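Endo-1,4-beta-xylanase D (Paenibacillus polymyxa, PDB 1W0N) hydrolyses xylan as a full enzyme, the fragment here being its calcium-dependent carbohydrate-binding module of family 36, which probably binds xylan. Local coordinates at residues T56-V61 with L97-H102; L75-V80 with Q107-A112. All blocks are in the same frame, centred on the assembly; numbering follows the deposited sequence.

Contact 1: residues T56-V61 with L97-H102; sequences THNISV and LSNITH. With SO4 (sulfate ion), chain D.
H57 and H102 meet rim to rim: H57 ND1 lies 2.7 Å from H102 NE2, and either nitrogen could be the donor. The planes are inclined by 25°, and H57 ND1 stands at the edge of the H102 ring, in its plane. H102 reaches back because its CG sits between the backbone N and the carbonyl carbon (chi1 54°). Imidazole suits H57, offering a ring nitrogen on each side: NE2 faces O3 of a sulfate, probably from the crystallisation liquor, at 2.5 Å, so short and bent that its detail is doubtful. F52 meets both rings. On the same face of the sheet the tight part is apolar: in the conformer modelled here the side chains of I59 and I100 cross at about a right angle, I59 CD1 lying 3.5 Å from I100 CG1, while L75, I127 and F129 pack on I59.

The two strands are antiparallel neighbours in one sheet of the module's beta-sandwich, with 122-130 on the other side of 56-65. H57 exchanges two backbone bonds with I100, and I59 two with L97; the register slips by one residue between these pairs, a beta bulge in which S98 and N99 stand opposite N58, N99 with positive phi (56°).

On the solvent side polar residues replace the branched aliphatics. The hydroxyls T56 OG1 and T101 OG1 hydrogen-bond at 2.7 Å across a non-hydrogen-bonded pair.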
# COMPACT_ATOMS: atom_id res chain seq x y z
N THR A 56 0.10 8.48 -16.01
CA THR A 56 1.07 8.81 -14.97
C THR A 56 0.40 9.49 -13.78
O THR A 56 -0.40 10.41 -13.95
CB THR A 56 2.20 9.68 -15.51
OG1 THR A 56 2.98 8.90 -16.43
CG2 THR A 56 3.19 10.11 -14.44
N HIS A 57 0.76 9.02 -12.58
CA HIS A 57 0.25 9.57 -11.33
C HIS A 57 1.34 9.69 -10.29
O HIS A 57 2.34 8.99 -10.31
CB HIS A 57 -0.83 8.65 -10.73
CG HIS A 57 -2.09 8.64 -11.53
ND1 HIS A 57 -2.20 7.90 -12.68
CD2 HIS A 57 -3.22 9.36 -11.39
CE1 HIS A 57 -3.38 8.17 -13.22
NE2 HIS A 57 -4.02 9.03 -12.47
N ASN A 58 1.07 10.59 -9.33
CA ASN A 58 1.72 10.57 -8.04
C ASN A 58 0.87 9.73 -7.10
O ASN A 58 -0.37 9.79 -7.14
CB ASN A 58 1.84 11.99 -7.48
CG ASN A 58 2.58 12.92 -8.41
OD1 ASN A 58 2.09 14.06 -8.70
ND2 ASN A 58 3.70 12.51 -8.86
N ILE A 59 1.53 8.91 -6.27
CA ILE A 59 0.82 7.99 -5.42
C ILE A 59 1.35 8.12 -4.00
O ILE A 59 2.56 7.97 -3.77
CB ILE A 59 0.97 6.54 -5.87
CG1 ILE A 59 0.68 6.37 -7.36
CG2 ILE A 59 0.02 5.65 -5.08
CD1 ILE A 59 1.81 5.95 -8.14
N SER A 60 0.45 8.38 -3.04
CA SER A 60 0.83 8.46 -1.65
C SER A 60 0.07 7.41 -0.85
O SER A 60 -1.07 7.09 -1.14
CB SER A 60 0.59 9.85 -1.08
OG SER A 60 1.50 10.81 -1.57
N VAL A 61 0.75 6.88 0.17
CA VAL A 61 0.14 5.96 1.11
C VAL A 61 0.49 6.44 2.51
O VAL A 61 1.66 6.73 2.80
CB VAL A 61 0.62 4.50 0.90
CG1 VAL A 61 0.16 3.58 2.04
CG2 VAL A 61 0.08 3.98 -0.43
N LEU A 97 5.37 7.99 -4.01
CA LEU A 97 6.03 7.63 -5.25
C LEU A 97 5.52 8.60 -6.30
O LEU A 97 4.33 8.62 -6.61
CB LEU A 97 5.66 6.21 -5.67
CG LEU A 97 6.24 5.09 -4.79
CD1 LEU A 97 5.58 3.75 -5.10
CD2 LEU A 97 7.75 5.01 -5.02
N SER A 98 6.42 9.43 -6.86
CA SER A 98 6.02 10.46 -7.78
C SER A 98 6.25 10.05 -9.22
O SER A 98 7.20 9.34 -9.56
CB SER A 98 6.73 11.77 -7.46
OG SER A 98 6.28 12.27 -6.19
N ASN A 99 5.37 10.55 -10.10
CA ASN A 99 5.53 10.43 -11.54
C ASN A 99 5.69 9.00 -12.02
O ASN A 99 6.58 8.67 -12.80
CB ASN A 99 6.69 11.31 -12.05
CG ASN A 99 6.54 12.72 -11.57
OD1 ASN A 99 5.51 13.36 -11.82
ND2 ASN A 99 7.53 13.22 -10.84
N ILE A 100 4.79 8.14 -11.54
CA ILE A 100 4.78 6.74 -11.88
C ILE A 100 3.92 6.51 -13.12
O ILE A 100 2.73 6.83 -13.11
CB ILE A 100 4.24 5.91 -10.72
CG1 ILE A 100 5.10 6.08 -9.45
CG2 ILE A 100 4.04 4.45 -11.12
CD1 ILE A 100 6.42 5.42 -9.59
N THR A 101 4.54 5.96 -14.17
CA THR A 101 3.81 5.60 -15.38
C THR A 101 3.31 4.17 -15.29
O THR A 101 3.99 3.28 -14.74
CB THR A 101 4.70 5.81 -16.62
OG1 THR A 101 5.07 7.18 -16.71
CG2 THR A 101 3.95 5.45 -17.91
N HIS A 102 2.11 3.94 -15.83
CA HIS A 102 1.43 2.68 -15.77
C HIS A 102 0.39 2.61 -16.92
O HIS A 102 0.15 3.61 -17.59
CB HIS A 102 0.73 2.52 -14.41
CG HIS A 102 -0.17 3.65 -14.10
ND1 HIS A 102 -1.42 3.77 -14.69
CD2 HIS A 102 0.02 4.81 -13.41
CE1 HIS A 102 -1.95 4.93 -14.35
NE2 HIS A 102 -1.11 5.59 -13.57
S SO4 D . -6.71 8.98 -14.13
O1 SO4 D . -7.12 10.31 -14.13
O2 SO4 D . -5.67 8.78 -15.01
O3 SO4 D . -6.46 8.56 -12.74
O4 SO4 D . -8.03 8.45 -14.60

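Contact 2: residues L75-V80 with Q107-A112; sequences LVIGGV and QEIKLA
V76 and K110 form a hydrogen-bonded antiparallel pair, V76 N giving to K110 O at 2.8 Å and K110 N to V76 O at 2.9 Å. Two residues on, G78 N gives an equally short bond to E108 O. The strands are inner neighbours in the five-stranded antiparallel sheet of the module's beta-sandwich, and the 75-77 strand ends in a type I' turn, from I77 to V80, that starts the next strand of a beta hairpin. G78 and G79 fill its two central positions, where positive phi favours glycine.

A water ties this turn to the neighbouring strand: it accepts from G79 N and donates to E108 O and to E108 OE1, the last at 2.8 Å. A glutamate suits this exposed place, as the extended side chain carries its carboxylate out to the water, while the backbone carbonyl serves both the sheet and the water.

The faces differ. Toward the sandwich interior lie L75, I77, I109 and L111, all buried. I77 and I109 run side by side, pointing the same way, and touch through I77 CG2 and I109 CD1, 3.9 Å apart. L75 CD1 touches two neighbours, 3.8 Å from L111 CD2 and 4.0 Å from I109 CG2; its CG is anti to the backbone N (chi1 175°), which carries the branch toward the 107-112 strand. I127 covers L75 and I109 from the opposite sheet.

On the other face K110 lies alongside V76. Its chain bends at chi3 (72°), so the aliphatic part packs on the valine, K110 CE coming 3.9 Å from V76 CG2.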
# COMPACT_ATOMS: atom_id res chain seq x y z
N LEU A 75 4.07 -1.39 -4.10
CA LEU A 75 2.90 -0.99 -4.86
C LEU A 75 2.95 -1.68 -6.21
O LEU A 75 3.92 -1.54 -6.96
CB LEU A 75 2.89 0.52 -5.05
CG LEU A 75 1.78 1.08 -5.94
CD1 LEU A 75 0.40 0.76 -5.38
CD2 LEU A 75 1.96 2.58 -6.14
N VAL A 76 1.88 -2.42 -6.50
CA VAL A 76 1.76 -3.18 -7.74
C VAL A 76 0.57 -2.58 -8.50
O VAL A 76 -0.53 -2.48 -7.96
CB VAL A 76 1.57 -4.65 -7.47
CG1 VAL A 76 1.78 -5.46 -8.74
CG2 VAL A 76 2.52 -5.14 -6.36
N ILE A 77 0.80 -2.15 -9.73
CA ILE A 77 -0.28 -1.61 -10.58
C ILE A 77 -0.30 -2.45 -11.84
O ILE A 77 0.69 -2.52 -12.58
CB ILE A 77 -0.04 -0.12 -10.95
CG1 ILE A 77 0.05 0.74 -9.68
CG2 ILE A 77 -1.16 0.37 -11.87
CD1 ILE A 77 0.35 2.20 -9.95
N GLY A 78 -1.42 -3.10 -12.10
CA GLY A 78 -1.53 -3.94 -13.26
C GLY A 78 -0.49 -5.02 -13.32
O GLY A 78 -0.01 -5.33 -14.41
N GLY A 79 -0.12 -5.56 -12.16
CA GLY A 79 0.86 -6.60 -12.06
C GLY A 79 2.32 -6.14 -12.06
O GLY A 79 3.19 -6.97 -11.85
N VAL A 80 2.55 -4.85 -12.24
CA VAL A 80 3.90 -4.31 -12.25
C VAL A 80 4.21 -3.73 -10.89
O VAL A 80 3.49 -2.86 -10.42
CB VAL A 80 4.05 -3.19 -13.32
CG1 VAL A 80 5.46 -2.65 -13.33
CG2 VAL A 80 3.62 -3.64 -14.70
N GLN A 107 -7.15 -1.27 -13.87
CA GLN A 107 -5.91 -1.86 -13.40
C GLN A 107 -6.05 -2.26 -11.94
O GLN A 107 -6.55 -1.51 -11.11
CB GLN A 107 -4.76 -0.87 -13.53
CG GLN A 107 -4.49 -0.44 -14.97
CD GLN A 107 -4.10 -1.60 -15.89
OE1 GLN A 107 -3.52 -2.57 -15.45
NE2 GLN A 107 -4.41 -1.48 -17.15
N GLU A 108 -5.56 -3.46 -11.63
CA GLU A 108 -5.48 -3.87 -10.24
C GLU A 108 -4.43 -3.05 -9.53
O GLU A 108 -3.31 -2.89 -10.01
CB GLU A 108 -5.09 -5.34 -10.13
CG GLU A 108 -4.98 -5.81 -8.68
CD GLU A 108 -4.31 -7.13 -8.57
OE1 GLU A 108 -3.04 -7.28 -8.83
OE2 GLU A 108 -4.95 -8.10 -8.20
N ILE A 109 -4.80 -2.55 -8.34
CA ILE A 109 -3.89 -1.89 -7.42
C ILE A 109 -3.69 -2.83 -6.25
O ILE A 109 -4.68 -3.29 -5.66
CB ILE A 109 -4.49 -0.56 -6.92
CG1 ILE A 109 -4.99 0.32 -8.06
CG2 ILE A 109 -3.49 0.18 -6.02
CD1 ILE A 109 -3.99 0.63 -9.13
N LYS A 110 -2.45 -3.15 -5.92
CA LYS A 110 -2.16 -4.07 -4.82
C LYS A 110 -1.04 -3.49 -3.97
O LYS A 110 -0.05 -2.95 -4.50
CB LYS A 110 -1.80 -5.43 -5.37
CG LYS A 110 -1.46 -6.48 -4.33
CD LYS A 110 -1.28 -7.84 -4.89
CE LYS A 110 -0.07 -8.02 -5.67
NZ LYS A 110 0.04 -9.45 -5.98
N LEU A 111 -1.20 -3.60 -2.66
CA LEU A 111 -0.13 -3.31 -1.71
C LEU A 111 0.21 -4.62 -0.99
O LEU A 111 -0.68 -5.35 -0.53
CB LEU A 111 -0.58 -2.25 -0.70
CG LEU A 111 -0.84 -0.86 -1.29
CD1 LEU A 111 -1.65 0.00 -0.32
CD2 LEU A 111 0.45 -0.14 -1.66
N ALA A 112 1.50 -4.92 -0.87
CA ALA A 112 1.99 -6.15 -0.20
C ALA A 112 3.34 -5.86 0.37
O ALA A 112 4.06 -5.01 -0.12
CB ALA A 112 2.08 -7.30 -1.17
O HOH W 1 -1.44 -5.16 -9.58

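Overall arrangement
Contacts 1 and 2 lie in the two facing sheets of the sandwich, their centres about 12 Å apart, and meet through its core. I59 CG2 packs 3.8 Å from L75 CD2, and L97 CD1 approaches the same methyl at 3.9 Å; nearer the loop end, H102 CB touches I77 CG2 at 3.8 Å. Their segments alternate along the chain: strand 56-65 is followed by 70-77, and 93-101 by 107-113. Each contact joins one strand of the first pair to one of the second, 56-61 with 97-102 and 75-80 with 107-112. In contact 2 the side chain of L111 is about 10 Å from the calcium ion bound by E16, E18, D35 and D125.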